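Local coordinates for protein monopolin complex subunit CSM1 (Candida glabrata, PDB 6MJC) that binds a segment of the kinetochore protein Dsn1 through its globular domain and so probably helps recruit the monopolin complex to the kinetochore, at residues Gln37-Leu48 with Phe104-Asn113; Thr63-Leu71 with Tyr89-Leu98. All blocks are in the same frame, centred on the assembly; numbering follows the deposited sequence.

Overall arrangement
From the N terminus, helix 5-13 leads into an antiparallel sheet whose strands 19-26, 30-37, 44-52, 63-69 and 94-96 lie side by side in chain order, with helix 76-85 inserted before the last. Interaction 1 closes the longer loop, bringing the turn and strand of 37-48 against the C-terminal helix. Interaction 2 is nested inside that loop: it pairs 63-71 with 89-98, helix 76-85 lying between them in sequence, and adds the chain's last strand to the sheet. The two centres lie about 13 Å apart and are joined by neighbouring strands, where Lys47 O probably accepts a hydrogen bond from Val68 N. Together they tie the sheet's last strand and its covering helix to the middle strands.

Interaction 1: residues Gln37-Leu48 with Phe104-Asn113; sequences QGSKNGIMDYKL and FYIKMSKSLN
Gln37 reaches the helix with an extended side chain, its CG anti to the backbone N (chi1 -170°), which carries the amide to Tyr105, Met108 and Ser109. Gln37 NE2 lies 3.5 Å from Tyr105 CE1, the amide plane turned 24° from the ring, while Gln37 OE1 sits 3.4 Å from Met108 CG. Gln37 OE1 also accepts a 2.6 Å bond from Tyr46 OH, which helps to set the rotation of the amide; a water held by Ser109 OG takes a weak bond from Gln37 NE2. At the turn, Gly38, with no side chain, lets the backbone come close to Leu112, whose CD1 packs 3.4 Å from Gln37 O. Met44 then lays its CB against Leu112 CD2, and its CG 4.0 Å from Met108 SD, the two methionine chains crossing at about a right angle. Tyr46 presents a face to the edge of Phe104 in a T-shaped stack, centroids 5.4 Å apart and planes at 82°, while Met108 CE touches Tyr46 CD2. Leu48 CD2 adds a looser touch on Phe104 CE2. Gln37 and Met44 exchange backbone bonds in both directions, closing the beta hairpin of strands 30-37 and 44-52. Helix 101-113 packs on one face of this sheet, nearly antiparallel to strand 44-48; Phe13 of helix 5-13 packs on Tyr46 and Leu48, and Tyr67 of strand 63-69 meets the rings of Tyr46 and Phe104.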
loop_
_atom_site.group_PDB
_atom_site.type_symbol
_atom_site.label_atom_id
_atom_site.label_comp_id
_atom_site.label_asym_id
_atom_site.label_seq_id
_atom_site.Cartn_x
_atom_site.Cartn_y
_atom_site.Cartn_z
ATOM N N GLN A 37 7.235 5.615 -2.178
ATOM C CA GLN A 37 6.610 6.690 -2.933
ATOM C C GLN A 37 7.096 8.026 -2.406
ATOM O O GLN A 37 7.333 8.173 -1.202
ATOM C CB GLN A 37 5.092 6.621 -2.831
ATOM C CG GLN A 37 4.435 7.531 -3.767
ATOM C CD GLN A 37 2.952 7.427 -3.810
ATOM O OE1 GLN A 37 2.364 6.442 -3.422
ATOM N NE2 GLN A 37 2.330 8.472 -4.305
ATOM N N GLY A 38 7.278 8.985 -3.305
ATOM C CA GLY A 38 7.588 10.348 -2.923
ATOM C C GLY A 38 8.960 10.775 -3.406
ATOM O O GLY A 38 9.799 9.970 -3.799
ATOM N N SER A 39 9.166 12.089 -3.360
ATOM C CA SER A 39 10.314 12.734 -3.945
ATOM C C SER A 39 11.238 13.230 -2.829
ATOM O O SER A 39 11.271 12.630 -1.731
ATOM C CB SER A 39 9.800 13.832 -4.876
ATOM O OG SER A 39 9.047 14.764 -4.134
ATOM N N LYS A 40 11.963 14.315 -3.097
ATOM C CA LYS A 40 12.820 14.900 -2.082
ATOM C C LYS A 40 12.011 15.308 -0.860
ATOM O O LYS A 40 12.457 15.111 0.275
ATOM C CB LYS A 40 13.567 16.105 -2.655
ATOM N N ASN A 41 10.818 15.876 -1.072
ATOM C CA ASN A 41 10.056 16.455 0.035
ATOM C C ASN A 41 9.827 15.434 1.143
ATOM O O ASN A 41 10.107 15.703 2.318
ATOM C CB ASN A 41 8.719 16.995 -0.470
ATOM C CG ASN A 41 8.867 17.804 -1.738
ATOM O OD1 ASN A 41 9.318 17.288 -2.761
ATOM N ND2 ASN A 41 8.486 19.075 -1.682
ATOM N N GLY A 42 9.318 14.261 0.789
ATOM C CA GLY A 42 9.101 13.211 1.767
ATOM C C GLY A 42 8.955 11.881 1.085
ATOM O O GLY A 42 8.488 11.794 -0.056
ATOM N N ILE A 43 9.392 10.829 1.765
ATOM C CA ILE A 43 9.273 9.474 1.254
ATOM C C ILE A 43 8.494 8.638 2.253
ATOM O O ILE A 43 8.799 8.645 3.455
ATOM C CB ILE A 43 10.646 8.838 0.983
ATOM C CG1 ILE A 43 11.323 9.516 -0.206
ATOM C CG2 ILE A 43 10.474 7.347 0.720
ATOM C CD1 ILE A 43 12.724 9.007 -0.490
ATOM N N MET A 44 7.554 7.857 1.739
ATOM C CA MET A 44 6.795 6.892 2.505
ATOM C C MET A 44 6.975 5.511 1.895
ATOM O O MET A 44 6.865 5.346 0.670
ATOM C CB MET A 44 5.327 7.289 2.520
ATOM C CG MET A 44 4.450 6.369 3.300
ATOM S SD MET A 44 4.741 6.620 5.077
ATOM C CE MET A 44 3.759 5.259 5.603
ATOM N N ASP A 45 7.317 4.549 2.743
ATOM C CA ASP A 45 7.357 3.159 2.348
ATOM C C ASP A 45 6.084 2.472 2.815
ATOM O O ASP A 45 5.594 2.691 3.937
ATOM C CB ASP A 45 8.595 2.434 2.901
ATOM C CG ASP A 45 9.870 2.773 2.154
ATOM O OD1 ASP A 45 10.142 2.182 1.090
ATOM O OD2 ASP A 45 10.623 3.617 2.651
ATOM N N TYR A 46 5.544 1.637 1.947
ATOM C CA TYR A 46 4.348 0.871 2.285
ATOM C C TYR A 46 4.296 -0.381 1.432
ATOM O O TYR A 46 4.948 -0.489 0.390
ATOM C CB TYR A 46 3.064 1.707 2.109
ATOM C CG TYR A 46 2.810 2.282 0.719
ATOM C CD1 TYR A 46 2.066 1.568 -0.207
ATOM C CD2 TYR A 46 3.269 3.530 0.360
ATOM C CE1 TYR A 46 1.810 2.090 -1.503
ATOM C CE2 TYR A 46 3.027 4.060 -0.934
ATOM C CZ TYR A 46 2.291 3.339 -1.839
ATOM O OH TYR A 46 2.009 3.840 -3.103
ATOM N N LYS A 47 3.466 -1.310 1.865
ATOM C CA LYS A 47 3.185 -2.543 1.140
ATOM C C LYS A 47 1.729 -2.501 0.709
ATOM O O LYS A 47 0.879 -2.076 1.488
ATOM C CB LYS A 47 3.464 -3.716 2.087
ATOM C CG LYS A 47 3.360 -5.094 1.516
ATOM C CD LYS A 47 3.666 -6.050 2.703
ATOM C CE LYS A 47 3.449 -7.462 2.287
ATOM N NZ LYS A 47 3.638 -8.327 3.451
ATOM N N LEU A 48 1.451 -2.864 -0.548
ATOM C CA LEU A 48 0.091 -3.046 -1.044
ATOM C C LEU A 48 -0.162 -4.531 -1.246
ATOM O O LEU A 48 0.681 -5.253 -1.797
ATOM C CB LEU A 48 -0.133 -2.319 -2.372
ATOM C CG LEU A 48 -0.229 -0.794 -2.302
ATOM C CD1 LEU A 48 -0.618 -0.312 -3.641
ATOM C CD2 LEU A 48 -1.209 -0.317 -1.227
ATOM N N PHE A 104 -6.465 6.827 -3.423
ATOM C CA PHE A 104 -5.383 6.555 -2.481
ATOM C C PHE A 104 -4.061 7.099 -3.000
ATOM O O PHE A 104 -3.344 7.804 -2.290
ATOM C CB PHE A 104 -5.233 5.060 -2.261
ATOM C CG PHE A 104 -3.889 4.682 -1.671
ATOM C CD1 PHE A 104 -3.674 4.754 -0.321
ATOM C CD2 PHE A 104 -2.827 4.306 -2.479
ATOM C CE1 PHE A 104 -2.443 4.430 0.220
ATOM C CE2 PHE A 104 -1.594 3.982 -1.946
ATOM C CZ PHE A 104 -1.389 4.069 -0.593
ATOM N N TYR A 105 -3.755 6.834 -4.276
ATOM C CA TYR A 105 -2.481 7.266 -4.836
ATOM C C TYR A 105 -2.405 8.787 -4.884
ATOM O O TYR A 105 -1.369 9.377 -4.574
ATOM C CB TYR A 105 -2.287 6.667 -6.233
ATOM C CG TYR A 105 -1.176 7.329 -7.028
ATOM C CD1 TYR A 105 0.171 7.011 -6.802
ATOM C CD2 TYR A 105 -1.472 8.259 -7.978
ATOM C CE1 TYR A 105 1.174 7.641 -7.552
ATOM C CE2 TYR A 105 -0.477 8.887 -8.753
ATOM C CZ TYR A 105 0.841 8.569 -8.516
ATOM O OH TYR A 105 1.779 9.214 -9.287
ATOM N N ILE A 106 -3.500 9.440 -5.250
ATOM C CA ILE A 106 -3.527 10.898 -5.293
ATOM C C ILE A 106 -3.344 11.490 -3.902
ATOM O O ILE A 106 -2.592 12.453 -3.727
ATOM C CB ILE A 106 -4.838 11.387 -5.908
ATOM C CG1 ILE A 106 -4.927 10.980 -7.378
ATOM C CG2 ILE A 106 -4.941 12.922 -5.788
ATOM C CD1 ILE A 106 -6.246 11.270 -8.036
ATOM N N LYS A 107 -4.076 10.972 -2.912
ATOM C CA LYS A 107 -3.950 11.442 -1.526
ATOM C C LYS A 107 -2.522 11.289 -1.027
ATOM O O LYS A 107 -1.938 12.219 -0.439
ATOM C CB LYS A 107 -4.904 10.652 -0.629
ATOM C CG LYS A 107 -4.832 10.935 0.882
ATOM C CD LYS A 107 -5.138 12.374 1.195
ATOM C CE LYS A 107 -6.618 12.653 1.175
ATOM N NZ LYS A 107 -6.882 14.006 1.753
ATOM N N MET A 108 -1.926 10.123 -1.269
ATOM C CA MET A 108 -0.549 9.913 -0.817
ATOM C C MET A 108 0.395 10.877 -1.516
ATOM O O MET A 108 1.269 11.478 -0.881
ATOM C CB MET A 108 -0.104 8.471 -1.061
ATOM C CG MET A 108 1.330 8.185 -0.633
ATOM S SD MET A 108 1.570 8.110 1.125
ATOM C CE MET A 108 0.801 6.525 1.441
ATOM N N SER A 109 0.228 11.055 -2.828
ATOM C CA SER A 109 1.157 11.873 -3.575
ATOM C C SER A 109 1.047 13.326 -3.141
ATOM O O SER A 109 2.062 14.000 -2.941
ATOM C CB SER A 109 0.886 11.707 -5.072
ATOM O OG SER A 109 1.915 12.347 -5.805
ATOM N N LYS A 110 -0.171 13.806 -2.924
ATOM C CA LYS A 110 -0.338 15.195 -2.532
ATOM C C LYS A 110 0.144 15.419 -1.109
ATOM O O LYS A 110 0.727 16.464 -0.808
ATOM C CB LYS A 110 -1.796 15.604 -2.650
ATOM C CG LYS A 110 -2.274 15.809 -4.097
ATOM C CD LYS A 110 -3.710 16.332 -4.144
ATOM C CE LYS A 110 -4.160 16.586 -5.590
ATOM N NZ LYS A 110 -5.610 16.925 -5.695
ATOM N N SER A 111 -0.126 14.466 -0.218
ATOM C CA SER A 111 0.285 14.609 1.172
ATOM C C SER A 111 1.798 14.696 1.270
ATOM O O SER A 111 2.329 15.532 2.011
ATOM C CB SER A 111 -0.256 13.454 2.005
ATOM O OG SER A 111 -1.673 13.383 1.932
ATOM N N LEU A 112 2.514 13.871 0.499
ATOM C CA LEU A 112 3.974 13.907 0.569
ATOM C C LEU A 112 4.543 15.202 0.020
ATOM O O LEU A 112 5.624 15.606 0.454
ATOM C CB LEU A 112 4.609 12.735 -0.179
ATOM C CG LEU A 112 4.288 11.373 0.389
ATOM C CD1 LEU A 112 4.647 10.219 -0.546
ATOM C CD2 LEU A 112 5.046 11.213 1.721
ATOM N N ASN A 113 3.858 15.856 -0.932
ATOM C CA ASN A 113 4.374 17.082 -1.551
ATOM C C ASN A 113 4.123 18.322 -0.704
ATOM O O ASN A 113 4.851 19.311 -0.841
ATOM C CB ASN A 113 3.732 17.307 -2.925
ATOM C CG ASN A 113 4.424 16.551 -4.027
ATOM O OD1 ASN A 113 5.590 16.178 -3.898
ATOM N ND2 ASN A 113 3.710 16.315 -5.125
HETATM O O HOH W 1 4.434 10.899 -5.174
#

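Interaction 2: residues Thr63-Leu71 with Tyr89-Leu98; sequences TEVIYVPLL and YLFETLSFPL
Val65 and Phe96 face each other as an antiparallel hydrogen-bonded pair, and Val65 sets its CB over the face of the Phe96 ring, 4.0 Å from the centroid, a CH-pi contact, with CG1 near Phe96 CZ. Phe96 CG sits between its own backbone N and carbonyl carbon (chi1 52°), swinging the ring back across the neighbouring strand, where CE2 also meets Tyr67 CB. Beyond it, Leu98 CD1 abuts Val65 CG2 at 3.5 Å. Tyr67 is the long projection on this face: its ring lies alongside Leu94, and the Leu90 side chain crosses that of Tyr67 at about a right angle, Leu90 CD2 touching Tyr67 CE2. Tyr67 OH gives a 2.7 Å bond to Leu90 O, in the carbonyl plane and on a lone pair, tying the 3-10 turn to the strand. Pro69 wedges against the turn of residues 90-92, its CD 3.4 Å from Glu92 O, and Leu71 CD2 approaches the Phe91 ring edge. On the other face, Ile66 CD1 packs on Ser95 CB; Ser95 OG donates to Glu64 OE1, at a doubtfully short length, and also bonds a basic side chain of the bound peptide. Strand 94-96 is the edge strand of an antiparallel sheet, and the bound peptide, from Dsn1, adds to it in parallel by beta augmentation; outside the two segments, Glu92 forms a salt bridge with a basic side chain of that peptide.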
loop_
_atom_site.group_PDB
_atom_site.type_symbol
_atom_site.label_atom_id
_atom_site.label_comp_id
_atom_site.label_asym_id
_atom_site.label_seq_id
_atom_site.Cartn_x
_atom_site.Cartn_y
_atom_site.Cartn_z
ATOM N N THR A 63 -12.464 -9.043 -4.143
ATOM C CA THR A 63 -11.211 -8.330 -4.380
ATOM C C THR A 63 -11.116 -7.057 -3.543
ATOM O O THR A 63 -12.043 -6.241 -3.532
ATOM C CB THR A 63 -11.038 -7.931 -5.846
ATOM O OG1 THR A 63 -9.772 -7.274 -5.991
ATOM C CG2 THR A 63 -12.123 -6.965 -6.262
ATOM N N GLU A 64 -9.964 -6.854 -2.909
ATOM C CA GLU A 64 -9.731 -5.666 -2.099
ATOM C C GLU A 64 -8.250 -5.305 -2.123
ATOM O O GLU A 64 -7.389 -6.134 -2.440
ATOM C CB GLU A 64 -10.189 -5.902 -0.637
ATOM C CG GLU A 64 -9.275 -6.803 0.178
ATOM C CD GLU A 64 -9.767 -7.009 1.633
ATOM O OE1 GLU A 64 -10.587 -6.198 2.137
ATOM O OE2 GLU A 64 -9.320 -7.991 2.262
ATOM N N VAL A 65 -7.954 -4.059 -1.769
ATOM C CA VAL A 65 -6.575 -3.630 -1.579
ATOM C C VAL A 65 -6.267 -3.516 -0.089
ATOM O O VAL A 65 -7.029 -2.926 0.690
ATOM C CB VAL A 65 -6.292 -2.291 -2.270
ATOM C CG1 VAL A 65 -4.817 -1.945 -2.111
ATOM C CG2 VAL A 65 -6.619 -2.304 -3.758
ATOM N N ILE A 66 -5.127 -4.058 0.304
ATOM C CA ILE A 66 -4.606 -3.920 1.669
ATOM C C ILE A 66 -3.410 -2.965 1.611
ATOM O O ILE A 66 -2.456 -3.208 0.875
ATOM C CB ILE A 66 -4.184 -5.273 2.285
ATOM C CG1 ILE A 66 -5.303 -6.332 2.238
ATOM C CG2 ILE A 66 -3.642 -5.040 3.749
ATOM C CD1 ILE A 66 -6.621 -6.069 2.988
ATOM N N TYR A 67 -3.396 -1.963 2.495
ATOM C CA TYR A 67 -2.314 -0.985 2.597
ATOM C C TYR A 67 -1.650 -1.150 3.945
ATOM O O TYR A 67 -2.326 -1.124 4.965
ATOM C CB TYR A 67 -2.826 0.463 2.468
ATOM C CG TYR A 67 -1.903 1.561 3.028
ATOM C CD1 TYR A 67 -0.891 2.118 2.258
ATOM C CD2 TYR A 67 -2.101 2.078 4.283
ATOM C CE1 TYR A 67 -0.095 3.133 2.757
ATOM C CE2 TYR A 67 -1.281 3.114 4.788
ATOM C CZ TYR A 67 -0.260 3.593 4.031
ATOM O OH TYR A 67 0.538 4.616 4.473
ATOM N N VAL A 68 -0.337 -1.329 3.950
ATOM C CA VAL A 68 0.416 -1.547 5.190
ATOM C C VAL A 68 1.520 -0.500 5.286
ATOM O O VAL A 68 2.480 -0.521 4.499
ATOM C CB VAL A 68 1.047 -2.945 5.221
ATOM C CG1 VAL A 68 1.748 -3.190 6.613
ATOM C CG2 VAL A 68 0.064 -4.017 4.970
ATOM N N PRO A 69 1.443 0.467 6.192
ATOM C CA PRO A 69 2.541 1.434 6.294
ATOM C C PRO A 69 3.787 0.794 6.905
ATOM O O PRO A 69 3.697 0.053 7.875
ATOM C CB PRO A 69 1.947 2.521 7.195
ATOM C CG PRO A 69 0.976 1.822 8.066
ATOM C CD PRO A 69 0.397 0.685 7.208
ATOM N N LEU A 70 4.949 1.080 6.332
ATOM C CA LEU A 70 6.215 0.526 6.818
ATOM C C LEU A 70 6.985 1.634 7.535
ATOM O O LEU A 70 7.789 2.366 6.953
ATOM C CB LEU A 70 6.973 -0.080 5.651
ATOM C CG LEU A 70 6.236 -1.154 4.866
ATOM C CD1 LEU A 70 7.046 -1.561 3.572
ATOM C CD2 LEU A 70 5.884 -2.364 5.690
ATOM N N LEU A 71 6.690 1.780 8.816
ATOM C CA LEU A 71 7.254 2.863 9.592
ATOM C C LEU A 71 8.612 2.506 10.173
ATOM O O LEU A 71 9.411 3.389 10.436
ATOM C CB LEU A 71 6.284 3.284 10.701
ATOM C CG LEU A 71 4.817 3.469 10.249
ATOM C CD1 LEU A 71 3.945 3.905 11.394
ATOM C CD2 LEU A 71 4.744 4.452 9.104
ATOM N N TYR A 89 -4.898 8.228 9.193
ATOM C CA TYR A 89 -5.199 6.872 8.727
ATOM C C TYR A 89 -4.105 6.266 7.878
ATOM O O TYR A 89 -4.063 5.025 7.734
ATOM C CB TYR A 89 -6.518 6.852 7.983
ATOM C CG TYR A 89 -6.652 7.807 6.845
ATOM C CD1 TYR A 89 -6.020 7.581 5.638
ATOM C CD2 TYR A 89 -7.449 8.930 6.967
ATOM C CE1 TYR A 89 -6.157 8.482 4.570
ATOM C CE2 TYR A 89 -7.623 9.813 5.887
ATOM C CZ TYR A 89 -6.967 9.590 4.716
ATOM O OH TYR A 89 -7.127 10.497 3.699
ATOM N N LEU A 90 -3.203 7.084 7.347
ATOM C CA LEU A 90 -2.111 6.513 6.585
ATOM C C LEU A 90 -0.983 5.968 7.461
ATOM O O LEU A 90 0.025 5.516 6.921
ATOM C CB LEU A 90 -1.559 7.541 5.597
ATOM C CG LEU A 90 -2.470 7.933 4.430
ATOM C CD1 LEU A 90 -1.776 8.906 3.520
ATOM C CD2 LEU A 90 -2.882 6.660 3.669
ATOM N N PHE A 91 -1.125 5.988 8.771
ATOM C CA PHE A 91 -0.208 5.332 9.702
ATOM C C PHE A 91 -0.855 4.075 10.297
ATOM O O PHE A 91 -0.374 3.526 11.302
ATOM C CB PHE A 91 0.235 6.360 10.764
ATOM C CG PHE A 91 0.970 7.525 10.142
ATOM C CD1 PHE A 91 2.307 7.403 9.756
ATOM C CD2 PHE A 91 0.290 8.713 9.814
ATOM C CE1 PHE A 91 2.962 8.441 9.086
ATOM C CE2 PHE A 91 0.931 9.741 9.187
ATOM C CZ PHE A 91 2.267 9.621 8.792
ATOM N N GLU A 92 -1.937 3.596 9.695
ATOM C CA GLU A 92 -2.481 2.302 10.079
ATOM C C GLU A 92 -2.732 1.397 8.887
ATOM O O GLU A 92 -2.797 1.833 7.726
ATOM C CB GLU A 92 -3.803 2.442 10.843
ATOM C CG GLU A 92 -4.686 3.505 10.334
ATOM C CD GLU A 92 -5.862 3.733 11.256
ATOM O OE1 GLU A 92 -6.320 2.753 11.884
ATOM O OE2 GLU A 92 -6.318 4.888 11.360
ATOM N N THR A 93 -2.920 0.117 9.176
ATOM C CA THR A 93 -3.224 -0.826 8.088
ATOM C C THR A 93 -4.660 -0.646 7.640
ATOM O O THR A 93 -5.553 -0.610 8.469
ATOM C CB THR A 93 -2.985 -2.274 8.533
ATOM O OG1 THR A 93 -1.591 -2.377 8.848
ATOM C CG2 THR A 93 -3.366 -3.246 7.423
ATOM N N LEU A 94 -4.875 -0.518 6.339
ATOM C CA LEU A 94 -6.166 -0.215 5.761
ATOM C C LEU A 94 -6.565 -1.276 4.736
ATOM O O LEU A 94 -5.726 -1.867 4.064
ATOM C CB LEU A 94 -6.134 1.165 5.041
ATOM C CG LEU A 94 -5.672 2.357 5.883
ATOM C CD1 LEU A 94 -5.595 3.637 5.016
ATOM C CD2 LEU A 94 -6.645 2.594 7.012
ATOM N N SER A 95 -7.871 -1.425 4.519
ATOM C CA SER A 95 -8.457 -2.133 3.391
ATOM C C SER A 95 -9.324 -1.136 2.623
ATOM O O SER A 95 -9.964 -0.249 3.229
ATOM C CB SER A 95 -9.290 -3.333 3.882
ATOM O OG SER A 95 -10.072 -3.860 2.844
ATOM N N PHE A 96 -9.346 -1.254 1.292
ATOM C CA PHE A 96 -10.239 -0.416 0.507
ATOM C C PHE A 96 -10.499 -1.090 -0.836
ATOM O O PHE A 96 -9.720 -1.954 -1.273
ATOM C CB PHE A 96 -9.693 1.038 0.349
ATOM C CG PHE A 96 -8.264 1.155 -0.158
ATOM C CD1 PHE A 96 -7.999 1.130 -1.517
ATOM C CD2 PHE A 96 -7.241 1.340 0.709
ATOM C CE1 PHE A 96 -6.673 1.249 -1.991
ATOM C CE2 PHE A 96 -5.937 1.481 0.265
ATOM C CZ PHE A 96 -5.663 1.431 -1.097
ATOM N N PRO A 97 -11.623 -0.786 -1.468
ATOM C CA PRO A 97 -11.926 -1.383 -2.775
ATOM C C PRO A 97 -11.008 -0.853 -3.868
ATOM O O PRO A 97 -10.395 0.217 -3.756
ATOM C CB PRO A 97 -13.386 -0.997 -3.013
ATOM C CG PRO A 97 -13.545 0.272 -2.254
ATOM C CD PRO A 97 -12.706 0.113 -1.013
ATOM N N LEU A 98 -10.841 -1.673 -4.893
ATOM C CA LEU A 98 -9.968 -1.320 -5.997
ATOM C C LEU A 98 -10.379 0.008 -6.610
ATOM O O LEU A 98 -9.536 0.778 -7.080
ATOM C CB LEU A 98 -10.037 -2.443 -7.018
ATOM C CG LEU A 98 -8.826 -2.728 -7.865
ATOM C CD1 LEU A 98 -7.642 -2.973 -7.075
ATOM C CD2 LEU A 98 -9.180 -3.973 -8.693
#